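Local coordinates for protein alpha-rhamnosidase (Dictyoglomus thermophilum, PDB 6I60) that probably hydrolyses alpha-L-rhamnosides, releasing the terminal non-reducing alpha-L-rhamnose residue, at residues 726-731 with 736-741; 722-727 with 742-747; 629-634 with 666-671; 468-473 with 832-837. All coordinates share one frame; numbering follows the deposited sequence.

Interaction 1. Residues 726-731 with 736-741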
loop_
_atom_site.group_PDB
_atom_site.type_symbol
_atom_site.label_atom_id
_atom_site.label_comp_id
_atom_site.label_asym_id
_atom_site.label_seq_id
_atom_site.Cartn_x
_atom_site.Cartn_y
_atom_site.Cartn_z
ATOM N N LEU A 726 -6.443 13.549 -21.730
ATOM C CA LEU A 726 -5.357 12.578 -21.872
ATOM C C LEU A 726 -4.262 13.071 -22.812
ATOM O O LEU A 726 -3.087 13.078 -22.402
ATOM C CB LEU A 726 -5.926 11.219 -22.295
ATOM C CG LEU A 726 -6.250 10.253 -21.152
ATOM C CD1 LEU A 726 -7.445 10.745 -20.355
ATOM C CD2 LEU A 726 -6.504 8.852 -21.684
ATOM N N PRO A 727 -4.546 13.495 -24.051
ATOM C CA PRO A 727 -3.462 14.043 -24.883
ATOM C C PRO A 727 -2.906 15.355 -24.356
ATOM O O PRO A 727 -1.754 15.687 -24.665
ATOM C CB PRO A 727 -4.123 14.225 -26.256
ATOM C CG PRO A 727 -5.563 14.380 -25.958
ATOM C CD PRO A 727 -5.832 13.494 -24.777
ATOM N N LEU A 728 -3.680 16.108 -23.569
ATOM C CA LEU A 728 -3.178 17.334 -22.961
ATOM C C LEU A 728 -2.291 17.068 -21.751
ATOM O O LEU A 728 -1.485 17.931 -21.389
ATOM C CB LEU A 728 -4.344 18.237 -22.551
ATOM C CG LEU A 728 -4.890 19.179 -23.624
ATOM C CD1 LEU A 728 -6.240 19.738 -23.203
ATOM C CD2 LEU A 728 -3.903 20.300 -23.910
ATOM N N TYR A 729 -2.423 15.899 -21.120
ATOM C CA TYR A 729 -1.570 15.566 -19.983
ATOM C C TYR A 729 -0.150 15.261 -20.443
ATOM O O TYR A 729 0.810 15.913 -20.015
ATOM C CB TYR A 729 -2.159 14.381 -19.215
ATOM C CG TYR A 729 -1.390 14.029 -17.962
ATOM C CD1 TYR A 729 -1.585 14.736 -16.782
ATOM C CD2 TYR A 729 -0.463 12.992 -17.959
ATOM C CE1 TYR A 729 -0.882 14.422 -15.635
ATOM C CE2 TYR A 729 0.247 12.671 -16.816
ATOM C CZ TYR A 729 0.033 13.389 -15.656
ATOM O OH TYR A 729 0.734 13.076 -14.514
ATOM N N LEU A 730 0.001 14.268 -21.318
ATOM C CA LEU A 730 1.299 13.920 -21.882
ATOM C C LEU A 730 1.741 14.876 -22.983
ATOM O O LEU A 730 2.808 14.666 -23.571
ATOM C CB LEU A 730 1.268 12.485 -22.417
ATOM C CG LEU A 730 1.017 11.396 -21.369
ATOM C CD1 LEU A 730 1.051 10.011 -21.998
ATOM C CD2 LEU A 730 2.019 11.492 -20.224
ATOM N N ASN A 731 0.947 15.908 -23.271
ATOM C CA ASN A 731 1.289 16.950 -24.241
ATOM C C ASN A 731 1.531 16.356 -25.631
ATOM O O ASN A 731 2.579 16.547 -26.252
ATOM C CB ASN A 731 2.492 17.768 -23.760
ATOM C CG ASN A 731 2.121 18.757 -22.670
ATOM O OD1 ASN A 731 2.980 19.453 -22.127
ATOM N ND2 ASN A 731 0.832 18.822 -22.342
ATOM N N ASP A 736 0.078 24.267 -32.379
ATOM C CA ASP A 736 -0.897 25.097 -33.073
ATOM C C ASP A 736 -2.337 24.728 -32.742
ATOM O O ASP A 736 -3.258 25.314 -33.321
ATOM C CB ASP A 736 -0.680 25.008 -34.588
ATOM C CG ASP A 736 -0.615 23.573 -35.088
ATOM O OD1 ASP A 736 -1.632 23.079 -35.623
ATOM O OD2 ASP A 736 0.453 22.939 -34.950
ATOM N N LYS A 737 -2.555 23.777 -31.830
ATOM C CA LYS A 737 -3.895 23.310 -31.509
ATOM C C LYS A 737 -4.178 23.233 -30.015
ATOM O O LYS A 737 -5.307 22.900 -29.638
ATOM C CB LYS A 737 -4.142 21.927 -32.134
ATOM C CG LYS A 737 -4.061 21.899 -33.652
ATOM C CD LYS A 737 -5.439 22.026 -34.279
ATOM C CE LYS A 737 -5.352 22.346 -35.763
ATOM N NZ LYS A 737 -5.851 21.223 -36.603
ATOM N N VAL A 738 -3.198 23.531 -29.157
ATOM C CA VAL A 738 -3.399 23.372 -27.719
ATOM C C VAL A 738 -4.458 24.343 -27.211
ATOM O O VAL A 738 -5.310 23.976 -26.394
ATOM C CB VAL A 738 -2.065 23.545 -26.969
ATOM C CG1 VAL A 738 -2.269 23.367 -25.472
ATOM C CG2 VAL A 738 -1.039 22.555 -27.484
ATOM N N GLN A 739 -4.430 25.589 -27.689
ATOM C CA GLN A 739 -5.387 26.582 -27.209
ATOM C C GLN A 739 -6.815 26.220 -27.592
ATOM O O GLN A 739 -7.755 26.540 -26.855
ATOM C CB GLN A 739 -5.028 27.966 -27.753
ATOM C CG GLN A 739 -4.038 28.734 -26.894
ATOM C CD GLN A 739 -4.273 28.528 -25.411
ATOM O OE1 GLN A 739 -3.488 27.865 -24.733
ATOM N NE2 GLN A 739 -5.359 29.097 -24.900
ATOM N N ASP A 740 -7.002 25.550 -28.729
ATOM C CA ASP A 740 -8.347 25.195 -29.163
ATOM C C ASP A 740 -8.823 23.902 -28.512
ATOM O O ASP A 740 -10.002 23.779 -28.161
ATOM C CB ASP A 740 -8.388 25.081 -30.686
ATOM C CG ASP A 740 -7.742 26.271 -31.372
ATOM O OD1 ASP A 740 -8.479 27.199 -31.772
ATOM O OD2 ASP A 740 -6.498 26.282 -31.506
ATOM N N VAL A 741 -7.924 22.932 -28.337
ATOM C CA VAL A 741 -8.298 21.685 -27.678
ATOM C C VAL A 741 -8.587 21.927 -26.202
ATOM O O VAL A 741 -9.555 21.393 -25.647
ATOM C CB VAL A 741 -7.196 20.630 -27.880
ATOM C CG1 VAL A 741 -7.424 19.431 -26.971
ATOM C CG2 VAL A 741 -7.141 20.200 -29.338
#

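Interaction 2. Residues 722-727 with 742-747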
loop_
_atom_site.group_PDB
_atom_site.type_symbol
_atom_site.label_atom_id
_atom_site.label_comp_id
_atom_site.label_asym_id
_atom_site.label_seq_id
_atom_site.Cartn_x
_atom_site.Cartn_y
_atom_site.Cartn_z
ATOM N N THR A 722 -12.788 12.991 -21.205
ATOM C CA THR A 722 -11.755 11.962 -21.254
ATOM C C THR A 722 -10.946 12.054 -22.542
ATOM O O THR A 722 -9.725 11.858 -22.534
ATOM C CB THR A 722 -12.394 10.577 -21.113
ATOM O OG1 THR A 722 -13.094 10.497 -19.862
ATOM C CG2 THR A 722 -11.343 9.477 -21.171
ATOM N N LEU A 723 -11.606 12.383 -23.654
ATOM C CA LEU A 723 -10.934 12.442 -24.945
ATOM C C LEU A 723 -9.956 13.602 -25.060
ATOM O O LEU A 723 -9.149 13.612 -25.994
ATOM C CB LEU A 723 -11.968 12.532 -26.070
ATOM C CG LEU A 723 -12.736 11.250 -26.407
ATOM C CD1 LEU A 723 -13.980 11.560 -27.226
ATOM C CD2 LEU A 723 -11.843 10.260 -27.139
ATOM N N ASN A 724 -9.992 14.566 -24.145
ATOM C CA ASN A 724 -9.168 15.761 -24.269
ATOM C C ASN A 724 -8.128 15.925 -23.169
ATOM O O ASN A 724 -7.056 16.469 -23.442
ATOM C CB ASN A 724 -10.055 17.017 -24.305
ATOM C CG ASN A 724 -10.482 17.388 -25.713
ATOM O OD1 ASN A 724 -9.939 16.882 -26.693
ATOM N ND2 ASN A 724 -11.460 18.278 -25.818
ATOM N N THR A 725 -8.409 15.483 -21.939
ATOM C CA THR A 725 -7.419 15.624 -20.873
ATOM C C THR A 725 -6.228 14.698 -21.083
ATOM O O THR A 725 -5.112 15.024 -20.662
ATOM C CB THR A 725 -8.049 15.350 -19.504
ATOM O OG1 THR A 725 -8.312 13.948 -19.365
ATOM C CG2 THR A 725 -9.341 16.117 -19.342
ATOM N N LEU A 726 -6.443 13.549 -21.730
ATOM C CA LEU A 726 -5.357 12.578 -21.872
ATOM C C LEU A 726 -4.262 13.071 -22.812
ATOM O O LEU A 726 -3.087 13.078 -22.402
ATOM C CB LEU A 726 -5.926 11.219 -22.295
ATOM C CG LEU A 726 -6.250 10.253 -21.152
ATOM C CD1 LEU A 726 -7.445 10.745 -20.355
ATOM C CD2 LEU A 726 -6.504 8.852 -21.684
ATOM N N PRO A 727 -4.546 13.495 -24.051
ATOM C CA PRO A 727 -3.462 14.043 -24.883
ATOM C C PRO A 727 -2.906 15.355 -24.356
ATOM O O PRO A 727 -1.754 15.687 -24.665
ATOM C CB PRO A 727 -4.123 14.225 -26.256
ATOM C CG PRO A 727 -5.563 14.380 -25.958
ATOM C CD PRO A 727 -5.832 13.494 -24.777
ATOM N N LEU A 742 -7.757 22.740 -25.543
ATOM C CA LEU A 742 -7.986 23.047 -24.136
ATOM C C LEU A 742 -9.305 23.781 -23.933
ATOM O O LEU A 742 -9.981 23.572 -22.918
ATOM C CB LEU A 742 -6.820 23.871 -23.586
ATOM C CG LEU A 742 -7.022 24.607 -22.262
ATOM C CD1 LEU A 742 -6.714 23.687 -21.091
ATOM C CD2 LEU A 742 -6.158 25.857 -22.212
ATOM N N LYS A 743 -9.694 24.632 -24.889
ATOM C CA LYS A 743 -10.958 25.352 -24.767
ATOM C C LYS A 743 -12.147 24.404 -24.866
ATOM O O LYS A 743 -13.144 24.576 -24.156
ATOM C CB LYS A 743 -11.051 26.445 -25.831
ATOM C CG LYS A 743 -12.173 27.451 -25.592
ATOM C CD LYS A 743 -12.243 27.870 -24.127
ATOM C CE LYS A 743 -13.363 28.871 -23.879
ATOM N NZ LYS A 743 -13.766 28.916 -22.442
ATOM N N THR A 744 -12.062 23.403 -25.747
ATOM C CA THR A 744 -13.123 22.403 -25.830
ATOM C C THR A 744 -13.291 21.679 -24.502
ATOM O O THR A 744 -14.413 21.347 -24.101
ATOM C CB THR A 744 -12.822 21.407 -26.952
ATOM O OG1 THR A 744 -12.418 22.118 -28.129
ATOM C CG2 THR A 744 -14.051 20.568 -27.272
ATOM N N LEU A 745 -12.185 21.437 -23.796
ATOM C CA LEU A 745 -12.267 20.804 -22.486
ATOM C C LEU A 745 -12.926 21.727 -21.467
ATOM O O LEU A 745 -13.779 21.289 -20.684
ATOM C CB LEU A 745 -10.870 20.393 -22.021
ATOM C CG LEU A 745 -10.748 19.914 -20.575
ATOM C CD1 LEU A 745 -11.606 18.680 -20.354
ATOM C CD2 LEU A 745 -9.299 19.636 -20.227
ATOM N N LEU A 746 -12.549 23.009 -21.467
ATOM C CA LEU A 746 -13.120 23.955 -20.513
ATOM C C LEU A 746 -14.608 24.166 -20.760
ATOM O O LEU A 746 -15.397 24.225 -19.810
ATOM C CB LEU A 746 -12.371 25.285 -20.584
ATOM C CG LEU A 746 -10.940 25.298 -20.042
ATOM C CD1 LEU A 746 -10.207 26.562 -20.473
ATOM C CD2 LEU A 746 -10.939 25.158 -18.525
ATOM N N GLU A 747 -15.011 24.282 -22.028
ATOM C CA GLU A 747 -16.425 24.485 -22.330
ATOM C C GLU A 747 -17.253 23.251 -21.997
ATOM O O GLU A 747 -18.407 23.378 -21.572
ATOM C CB GLU A 747 -16.596 24.871 -23.799
ATOM C CG GLU A 747 -15.917 26.181 -24.168
ATOM C CD GLU A 747 -16.177 26.593 -25.602
ATOM O OE1 GLU A 747 -16.407 27.798 -25.842
ATOM O OE2 GLU A 747 -16.152 25.712 -26.488
#

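Interaction 3. Residues 629-634 with 666-671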
loop_
_atom_site.group_PDB
_atom_site.type_symbol
_atom_site.label_atom_id
_atom_site.label_comp_id
_atom_site.label_asym_id
_atom_site.label_seq_id
_atom_site.Cartn_x
_atom_site.Cartn_y
_atom_site.Cartn_z
ATOM N N THR A 629 -7.494 5.804 -24.847
ATOM C CA THR A 629 -6.894 5.508 -23.548
ATOM C C THR A 629 -5.797 4.457 -23.664
ATOM O O THR A 629 -4.772 4.557 -22.982
ATOM C CB THR A 629 -7.970 5.036 -22.565
ATOM O OG1 THR A 629 -9.155 5.840 -22.727
ATOM C CG2 THR A 629 -7.490 5.158 -21.134
ATOM N N SER A 630 -5.972 3.465 -24.545
ATOM C CA SER A 630 -4.971 2.409 -24.678
ATOM C C SER A 630 -3.703 2.940 -25.328
ATOM O O SER A 630 -2.589 2.639 -24.881
ATOM C CB SER A 630 -5.542 1.247 -25.483
ATOM O OG SER A 630 -6.165 0.304 -24.636
ATOM N N THR A 631 -3.852 3.720 -26.399
ATOM C CA THR A 631 -2.693 4.340 -27.031
ATOM C C THR A 631 -2.070 5.392 -26.126
ATOM O O THR A 631 -0.856 5.619 -26.186
ATOM C CB THR A 631 -3.095 4.946 -28.375
ATOM O OG1 THR A 631 -3.923 4.016 -29.087
ATOM C CG2 THR A 631 -1.870 5.255 -29.211
ATOM N N PHE A 632 -2.881 6.037 -25.283
ATOM C CA PHE A 632 -2.348 6.973 -24.298
ATOM C C PHE A 632 -1.345 6.287 -23.380
ATOM O O PHE A 632 -0.288 6.849 -23.069
ATOM C CB PHE A 632 -3.499 7.583 -23.493
ATOM C CG PHE A 632 -3.066 8.305 -22.244
ATOM C CD1 PHE A 632 -3.051 7.655 -21.019
ATOM C CD2 PHE A 632 -2.704 9.642 -22.289
ATOM C CE1 PHE A 632 -2.662 8.320 -19.869
ATOM C CE2 PHE A 632 -2.320 10.312 -21.140
ATOM C CZ PHE A 632 -2.298 9.650 -19.929
ATOM N N TYR A 633 -1.654 5.064 -22.945
ATOM C CA TYR A 633 -0.756 4.336 -22.060
ATOM C C TYR A 633 0.351 3.616 -22.815
ATOM O O TYR A 633 1.375 3.278 -22.210
ATOM C CB TYR A 633 -1.553 3.347 -21.206
ATOM C CG TYR A 633 -2.129 3.980 -19.958
ATOM C CD1 TYR A 633 -1.313 4.295 -18.878
ATOM C CD2 TYR A 633 -3.482 4.283 -19.866
ATOM C CE1 TYR A 633 -1.828 4.882 -17.737
ATOM C CE2 TYR A 633 -4.009 4.869 -18.726
ATOM C CZ TYR A 633 -3.176 5.167 -17.665
ATOM O OH TYR A 633 -3.685 5.752 -16.527
ATOM N N PHE A 634 0.176 3.375 -24.116
ATOM C CA PHE A 634 1.280 2.863 -24.921
ATOM C C PHE A 634 2.376 3.911 -25.054
ATOM O O PHE A 634 3.564 3.609 -24.886
ATOM C CB PHE A 634 0.773 2.431 -26.297
ATOM C CG PHE A 634 1.824 1.788 -27.156
ATOM C CD1 PHE A 634 2.794 0.973 -26.595
ATOM C CD2 PHE A 634 1.841 1.998 -28.525
ATOM C CE1 PHE A 634 3.762 0.379 -27.383
ATOM C CE2 PHE A 634 2.807 1.407 -29.320
ATOM C CZ PHE A 634 3.768 0.597 -28.748
ATOM N N SER A 666 2.703 10.903 -33.183
ATOM C CA SER A 666 2.308 11.257 -34.545
ATOM C C SER A 666 1.190 10.354 -35.053
ATOM O O SER A 666 0.305 10.807 -35.789
ATOM C CB SER A 666 3.515 11.195 -35.481
ATOM O OG SER A 666 4.258 10.005 -35.285
ATOM N N ALA A 667 1.211 9.077 -34.671
ATOM C CA ALA A 667 0.115 8.183 -35.024
ATOM C C ALA A 667 -1.116 8.430 -34.162
ATOM O O ALA A 667 -2.246 8.246 -34.630
ATOM C CB ALA A 667 0.565 6.726 -34.902
ATOM N N PHE A 668 -0.915 8.842 -32.907
ATOM C CA PHE A 668 -2.034 9.201 -32.041
ATOM C C PHE A 668 -2.791 10.400 -32.594
ATOM O O PHE A 668 -4.027 10.427 -32.579
ATOM C CB PHE A 668 -1.514 9.491 -30.630
ATOM C CG PHE A 668 -2.577 9.835 -29.631
ATOM C CD1 PHE A 668 -2.909 11.157 -29.383
ATOM C CD2 PHE A 668 -3.214 8.841 -28.909
ATOM C CE1 PHE A 668 -3.877 11.480 -28.453
ATOM C CE2 PHE A 668 -4.182 9.159 -27.975
ATOM C CZ PHE A 668 -4.514 10.482 -27.748
ATOM N N ASN A 669 -2.063 11.401 -33.096
ATOM C CA ASN A 669 -2.697 12.609 -33.612
ATOM C C ASN A 669 -3.338 12.385 -34.973
ATOM O O ASN A 669 -4.373 12.991 -35.273
ATOM C CB ASN A 669 -1.676 13.743 -33.694
ATOM C CG ASN A 669 -1.438 14.410 -32.355
ATOM O OD1 ASN A 669 -2.356 14.544 -31.546
ATOM N ND2 ASN A 669 -0.201 14.830 -32.112
ATOM N N LYS A 670 -2.748 11.527 -35.806
ATOM C CA LYS A 670 -3.314 11.280 -37.126
ATOM C C LYS A 670 -4.678 10.605 -37.040
ATOM O O LYS A 670 -5.519 10.799 -37.925
ATOM C CB LYS A 670 -2.353 10.430 -37.957
ATOM C CG LYS A 670 -1.265 11.226 -38.658
ATOM C CD LYS A 670 -0.599 10.401 -39.750
ATOM C CE LYS A 670 0.870 10.151 -39.441
ATOM N NZ LYS A 670 1.517 9.289 -40.470
ATOM N N LYS A 671 -4.921 9.824 -35.986
ATOM C CA LYS A 671 -6.163 9.075 -35.856
ATOM C C LYS A 671 -7.200 9.757 -34.972
ATOM O O LYS A 671 -8.391 9.455 -35.103
ATOM C CB LYS A 671 -5.882 7.672 -35.299
ATOM C CG LYS A 671 -6.991 6.656 -35.558
ATOM C CD LYS A 671 -6.469 5.226 -35.496
ATOM C CE LYS A 671 -6.706 4.481 -36.806
ATOM N NZ LYS A 671 -6.130 3.103 -36.792
#

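Interaction 4. Residues 468-473 with 832-837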
loop_
_atom_site.group_PDB
_atom_site.type_symbol
_atom_site.label_atom_id
_atom_site.label_comp_id
_atom_site.label_asym_id
_atom_site.label_seq_id
_atom_site.Cartn_x
_atom_site.Cartn_y
_atom_site.Cartn_z
ATOM N N PHE A 468 -2.477 16.469 5.912
ATOM C CA PHE A 468 -3.050 17.516 5.074
ATOM C C PHE A 468 -4.312 18.050 5.731
ATOM O O PHE A 468 -5.150 17.270 6.195
ATOM C CB PHE A 468 -3.372 17.006 3.667
ATOM C CG PHE A 468 -4.180 17.975 2.853
ATOM C CD1 PHE A 468 -3.586 19.100 2.301
ATOM C CD2 PHE A 468 -5.536 17.775 2.652
ATOM C CE1 PHE A 468 -4.325 20.000 1.558
ATOM C CE2 PHE A 468 -6.280 18.673 1.910
ATOM C CZ PHE A 468 -5.673 19.786 1.362
ATOM N N ILE A 469 -4.448 19.374 5.758
ATOM C CA ILE A 469 -5.640 20.031 6.277
ATOM C C ILE A 469 -5.915 21.267 5.431
ATOM O O ILE A 469 -4.995 21.933 4.945
ATOM C CB ILE A 469 -5.503 20.391 7.776
ATOM C CG1 ILE A 469 -6.866 20.766 8.368
ATOM C CG2 ILE A 469 -4.474 21.498 7.983
ATOM C CD1 ILE A 469 -6.928 20.683 9.881
ATOM N N CYS A 470 -7.198 21.558 5.242
ATOM C CA CYS A 470 -7.637 22.623 4.358
ATOM C C CYS A 470 -8.545 23.579 5.115
ATOM O O CYS A 470 -9.086 23.251 6.175
ATOM C CB CYS A 470 -8.379 22.056 3.140
ATOM S SG CYS A 470 -8.216 23.020 1.640
ATOM N N SER A 471 -8.701 24.780 4.556
ATOM C CA SER A 471 -9.730 25.694 5.034
ATOM C C SER A 471 -11.122 25.246 4.604
ATOM O O SER A 471 -12.110 25.633 5.237
ATOM C CB SER A 471 -9.444 27.111 4.533
ATOM O OG SER A 471 -10.641 27.833 4.303
ATOM N N ASN A 472 -11.213 24.438 3.551
ATOM C CA ASN A 472 -12.476 23.883 3.080
ATOM C C ASN A 472 -12.728 22.563 3.803
ATOM O O ASN A 472 -11.910 21.641 3.718
ATOM C CB ASN A 472 -12.430 23.688 1.562
ATOM C CG ASN A 472 -13.699 23.069 0.998
ATOM O OD1 ASN A 472 -14.005 21.906 1.255
ATOM N ND2 ASN A 472 -14.431 23.842 0.203
ATOM N N GLU A 473 -13.853 22.476 4.517
ATOM C CA GLU A 473 -14.140 21.270 5.288
ATOM C C GLU A 473 -14.617 20.125 4.405
ATOM O O GLU A 473 -14.382 18.957 4.737
ATOM C CB GLU A 473 -15.180 21.566 6.371
ATOM C CG GLU A 473 -15.375 20.436 7.377
ATOM C CD GLU A 473 -14.117 20.128 8.174
ATOM O OE1 GLU A 473 -13.999 18.991 8.680
ATOM O OE2 GLU A 473 -13.250 21.019 8.299
ATOM N N ARG A 832 -0.233 18.337 -3.865
ATOM C CA ARG A 832 0.685 18.960 -4.811
ATOM C C ARG A 832 0.217 20.335 -5.279
ATOM O O ARG A 832 1.051 21.168 -5.653
ATOM C CB ARG A 832 0.886 18.049 -6.024
ATOM C CG ARG A 832 1.302 16.625 -5.683
ATOM C CD ARG A 832 1.471 15.769 -6.937
ATOM N NE ARG A 832 0.719 16.294 -8.075
ATOM C CZ ARG A 832 1.274 16.739 -9.199
ATOM N NH1 ARG A 832 2.593 16.723 -9.346
ATOM N NH2 ARG A 832 0.509 17.203 -10.179
ATOM N N VAL A 833 -1.089 20.596 -5.280
ATOM C CA VAL A 833 -1.644 21.831 -5.833
ATOM C C VAL A 833 -2.251 22.712 -4.742
ATOM O O VAL A 833 -1.819 23.848 -4.541
ATOM C CB VAL A 833 -2.669 21.530 -6.950
ATOM C CG1 VAL A 833 -3.424 22.791 -7.337
ATOM C CG2 VAL A 833 -1.962 20.937 -8.155
ATOM N N ILE A 834 -3.258 22.203 -4.028
ATOM C CA ILE A 834 -3.929 23.005 -3.005
ATOM C C ILE A 834 -2.943 23.400 -1.914
ATOM O O ILE A 834 -2.751 24.586 -1.621
ATOM C CB ILE A 834 -5.138 22.248 -2.429
ATOM C CG1 ILE A 834 -6.260 22.179 -3.467
ATOM C CG2 ILE A 834 -5.630 22.913 -1.149
ATOM C CD1 ILE A 834 -7.567 21.666 -2.919
ATOM N N ALA A 835 -2.301 22.409 -1.295
ATOM C CA ALA A 835 -1.210 22.697 -0.372
ATOM C C ALA A 835 -0.008 23.256 -1.124
ATOM O O ALA A 835 0.458 24.367 -0.842
ATOM C CB ALA A 835 -0.833 21.434 0.401
ATOM N N GLY A 836 0.507 22.496 -2.089
ATOM C CA GLY A 836 1.498 23.013 -3.009
ATOM C C GLY A 836 2.911 22.498 -2.822
ATOM O O GLY A 836 3.868 23.258 -2.990
ATOM N N VAL A 837 3.067 21.221 -2.486
ATOM C CA VAL A 837 4.381 20.604 -2.349
ATOM C C VAL A 837 4.458 19.428 -3.316
ATOM O O VAL A 837 3.684 18.470 -3.206
ATOM C CB VAL A 837 4.669 20.167 -0.902
ATOM C CG1 VAL A 837 3.493 19.396 -0.311
ATOM C CG2 VAL A 837 5.950 19.349 -0.842
#

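Interaction 1. Residues 726-731 with 736-741
No flat group lies where L728 meets V738 and V741; the touching is all methyl on methyl, and the rings keep to the margins. The Y729 ring is on the far side of its helix, where it meets the ring of Y766 with the planes about 55° apart, and Y678 brings its side chain up to both P727 and V741. The contact itself is a leucine fork with one prong on each of two valines. One prong, L728 CD2, reaches CG1 of V738 at 3.8 Å, the two side chains crossing obliquely. The other prong, L728 CD1, comes to V741 CG1 at 4.0 Å, and here the side chains run alongside each other in opposite senses. Both valines place CG1 anti to the backbone N (chi1 -179° in V738, 168° in V741), and, three residues apart on the first turn of helix 738-750, each turns that methyl to one prong. V733, from the loop joining the two helices, touches L728, V738 and V741 alike, and V770 of helix 761-773 also packs on L728. No hydrogen bond spans the two segments; the polar backbone atom L728 O has a weak one from Y774 OH instead. The chemistry implies a joint held by shape and by the burial of hydrocarbon, with L728 and V741 buried, and not by any directional bond.

Interaction 2. Residues 722-727 with 742-747
N724 lays its amide nitrogen across T744: ND2 is 3.6 Å from T744 CB and 3.8 Å from T744 CG2, the two side chains crossing at about a right angle. This is packing, since no hydrogen bond links the segments. The other arm of the amide, N724 OD1, takes a weak hydrogen bond from the backbone N of Y678. T744 also turns its polar atom elsewhere. Its methyl CG2 is anti to the backbone N, while OG1 hydrogen-bonds D740 O, a turn earlier in its own helix, and K676 O. Helices 722-729 and 738-750 are consecutive helices of the six-hairpin glycosidase domain, a family with an (alpha/alpha)6 barrel. The short segments are far from straight antiparallel, their directions 136° apart, with the axes approaching to 9.3 Å. They come nearest at N724 and L745, whose CA atoms are 6.2 Å apart and whose CB atoms meet. One residue on, T725 presents its methyl to the forked end of L745, CG2 lying 3.6 Å from each of L745 CD1 and CD2. A chi1 of 72° puts OG1 of T725 between the backbone N and the carbonyl carbon and CG2 beside the N, on the side where it meets L745. I767 and L771 of helix 761-773 pack against T725 and L745 respectively.

Interaction 3. Residues 629-634 with 666-671
F668 has chi1 at -178°, which turns CG away from its own backbone N and carries the ring toward T631, and T631 has its methyl CG2 in the matching position, anti to its own N. The two side chains meet at an angle, and the threonine comes at the rim of the ring and not over a face: T631 CG2 is 3.8 Å from F668 CD2, near the ring plane, and T631 CB lies at the same edge, 3.9 Å from CD2. A single aromatic C-H position thus takes both aliphatic carbons. F668 CE2 also comes to 4.3 Å from the backbone N of F632. That torsion of T631 also settles its polar end, because OG1 beside the backbone N bonds to E627 O one turn back and stays out of the apolar contact. Nothing polar joins the segments; hydrocarbon does the work.

F668 is further enclosed by F672, which meets it edge-to-face, and by P727 of helix 722-729. On the other helix, the F632 ring heads away from this contact and finds Y766, also edge-to-face, with L726 beside it. The CA atoms of T631 and F668 are 7.0 Å apart, the nearest pair between the segments. Helices 626-648 and 651-672 are consecutive, joined by a very short turn, and run in roughly opposite directions here, within the six-hairpin glycosidase domain, whose family fold is an (alpha/alpha)6 barrel.

Interaction 4. Residues 468-473 with 832-837
F468 and C470, on one face of strand 466-470, form a hollow against which the end of helix 826-835 presses I834, with A835 against the ring edge beside it. This is the seam between the helical (alpha/alpha)6 barrel and an antiparallel sheet built largely from strands that follow it in the chain; 466-470 is one of that sheet's outer strands. The main bump is the branch methyl of I834. CG2 rests in the shallow notch between F468 CZ and C470 SG, 4.0 Å from F468 CZ, and it owes that place to lying anti to the backbone N of I834. Beside it, A835 supplies a smaller bump: its CB rests 3.9 Å from F468 CE1 and 4.1 Å from F468 CD1. Both methyls meet the rim of the ring near its plane, so the helix end approaches the phenylalanine edge-on, and the side chains of F468 and I834 cross at nearly a right angle. Replacing F468 by an alanine would probably open a gap beside I834 CG2 and A835 CB and leave the H479 ring without its edge-to-face partner.

I475 of helix 473-488 touches both F468 and I834, filling in round the notch, and A862 of the neighbouring strand 859-866 packs on A835. The helix end gains a polar tie to the same sheet, I834 O accepting a hydrogen bond from W875 NE1. On the cysteine side, the notch is completed by the sulfur: C470 SG stands 3.8 Å from I834 CG2.

Interactions 1 and 2 are two levels of one helix pair, 722-729 with 738-750, their centres 7 Å apart and linked where L728 CD1 packs on L742. Interaction 3 comes earlier in the chain, joining helices 626-648 and 651-672, its centre about 13 Å from that of interaction 1 and 15 Å from that of interaction 2; F632 and F668 touch L726 and P727, so the two helix pairs pack on each other within the same helical domain. Interaction 4 stands apart, its centre 25 to 34 Å from the others. It brings together residues near the two ends of the six-hairpin domain range, with interactions 1 to 3 between, and ties the barrel to the adjoining beta-sheet.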